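Local structure of periplasmic binding protein/LacI transcriptional regulator (Burkholderia multivorans, 4YLE) at residues A[68-73]-A[82-87]. The protein probably binds a sugar-like solute in the periplasm and delivers it to an ABC transporter. Sequence-based numbering, arbitrary orientation.
Sequences ITNGIK and IRIVEQ
In the beta-alpha-beta crossover that leads from the edge strand 66-72 through helix 78-90 to strand 95-98, Ile84 of the helix packs against Asn70, Gly71 and Ile72 of strand 66-72. Its two branches divide the work. The methyl CG2 lies against the side of Asn70, 3.7 Å from Asn70 CB, so the asparagine meets the helix through its aliphatic carbon and not through a hydrogen bond. The longer arm reaches further along the strand, where Ile84 CD1 comes to 3.4 Å from the backbone O of Gly71 and 3.7 Å from Ile72 CG2. With Ile84 CG1 anti to its own carbonyl carbon (chi1 -71°) and CD1 extended beyond it (chi2 165°), one side chain spans three consecutive strand residues. Residues 82-87 run nearly antiparallel to strand residues 68-72, at 158°, their axes 9.2 Å apart at closest approach, as expected of a helix that packs on the sheet and links two parallel strands in the periplasmic binding protein fold. Ile84 also touches Val38 of the neighbouring strand 34-39, to which Asn70 is hydrogen-bonded through its backbone at Leu37 and Met39. On the same helix, Met88 packs on Asn70 one turn further along, while Ile72, whose side chain lies about 10 Å from the bound unknown ligand, meets Asn80 and Gln81 near the helix start.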
# COMPACT_ATOMS: atom_id res chain seq x y z
N ILE A 68 -19.40 2.23 -6.03
CA ILE A 68 -19.42 3.17 -4.89
C ILE A 68 -18.02 3.19 -4.31
O ILE A 68 -17.55 2.14 -3.92
CB ILE A 68 -20.41 2.73 -3.79
CG1 ILE A 68 -21.79 2.48 -4.38
CG2 ILE A 68 -20.46 3.77 -2.63
CD1 ILE A 68 -22.39 3.66 -5.11
N THR A 69 -17.37 4.36 -4.26
CA THR A 69 -15.99 4.44 -3.75
C THR A 69 -15.99 5.16 -2.41
O THR A 69 -16.79 6.06 -2.17
CB THR A 69 -15.02 5.17 -4.72
OG1 THR A 69 -15.37 6.55 -4.82
CG2 THR A 69 -15.08 4.57 -6.09
N ASN A 70 -15.12 4.73 -1.51
CA ASN A 70 -15.00 5.37 -0.21
C ASN A 70 -13.60 5.18 0.31
O ASN A 70 -12.97 4.18 0.03
CB ASN A 70 -15.96 4.80 0.83
CG ASN A 70 -17.38 5.28 0.64
OD1 ASN A 70 -18.28 4.51 0.30
ND2 ASN A 70 -17.61 6.57 0.89
N GLY A 71 -13.16 6.15 1.11
CA GLY A 71 -11.86 6.09 1.75
C GLY A 71 -12.01 6.65 3.14
O GLY A 71 -13.12 7.02 3.55
N ILE A 72 -10.90 6.71 3.86
CA ILE A 72 -10.88 7.18 5.23
C ILE A 72 -9.99 8.43 5.32
O ILE A 72 -9.26 8.75 4.37
CB ILE A 72 -10.42 6.08 6.19
CG1 ILE A 72 -9.11 5.44 5.71
CG2 ILE A 72 -11.51 5.02 6.30
CD1 ILE A 72 -8.58 4.37 6.62
N LYS A 73 -10.06 9.10 6.46
CA LYS A 73 -9.52 10.45 6.58
C LYS A 73 -8.02 10.47 6.79
O LYS A 73 -7.42 11.53 6.65
CB LYS A 73 -10.19 11.18 7.74
CG LYS A 73 -9.79 10.62 9.10
CD LYS A 73 -10.42 11.44 10.24
CE LYS A 73 -10.44 10.65 11.54
NZ LYS A 73 -9.19 9.85 11.80
N ILE A 82 -13.89 0.23 9.07
CA ILE A 82 -14.82 -0.84 9.45
C ILE A 82 -16.24 -0.32 9.31
O ILE A 82 -17.12 -1.04 8.83
CB ILE A 82 -14.54 -1.35 10.88
CG1 ILE A 82 -13.23 -2.14 10.89
CG2 ILE A 82 -15.69 -2.25 11.38
CD1 ILE A 82 -12.71 -2.54 12.25
N ARG A 83 -16.46 0.93 9.71
CA ARG A 83 -17.79 1.52 9.62
C ARG A 83 -18.26 1.59 8.18
O ARG A 83 -19.42 1.32 7.88
CB ARG A 83 -17.81 2.91 10.27
CG ARG A 83 -17.84 2.85 11.79
CD ARG A 83 -18.30 4.17 12.40
NE ARG A 83 -17.47 5.29 11.98
CZ ARG A 83 -16.35 5.68 12.59
NH1 ARG A 83 -15.90 5.05 13.67
NH2 ARG A 83 -15.67 6.72 12.12
N ILE A 84 -17.34 1.93 7.28
CA ILE A 84 -17.68 2.03 5.87
C ILE A 84 -18.14 0.68 5.35
O ILE A 84 -19.16 0.59 4.67
CB ILE A 84 -16.49 2.55 5.08
CG1 ILE A 84 -16.30 4.03 5.41
CG2 ILE A 84 -16.73 2.40 3.59
CD1 ILE A 84 -14.99 4.60 4.99
N VAL A 85 -17.41 -0.38 5.69
CA VAL A 85 -17.78 -1.71 5.22
C VAL A 85 -19.16 -2.09 5.79
O VAL A 85 -20.00 -2.60 5.05
CB VAL A 85 -16.72 -2.76 5.60
CG1 VAL A 85 -17.12 -4.13 5.07
CG2 VAL A 85 -15.35 -2.35 5.01
N GLU A 86 -19.40 -1.83 7.07
CA GLU A 86 -20.72 -2.11 7.65
C GLU A 86 -21.83 -1.36 6.91
O GLU A 86 -22.90 -1.92 6.64
CB GLU A 86 -20.73 -1.76 9.15
CG GLU A 86 -19.79 -2.68 9.90
CD GLU A 86 -19.96 -2.67 11.41
OE1 GLU A 86 -19.99 -1.57 12.01
OE2 GLU A 86 -20.05 -3.78 11.99
N GLN A 87 -21.55 -0.12 6.52
CA GLN A 87 -22.51 0.69 5.77
C GLN A 87 -22.72 0.12 4.36
O GLN A 87 -23.80 0.25 3.78
CB GLN A 87 -22.01 2.14 5.74
CG GLN A 87 -22.67 3.08 4.73
CD GLN A 87 -21.83 4.34 4.51
OE1 GLN A 87 -21.09 4.78 5.40
NE2 GLN A 87 -21.92 4.91 3.31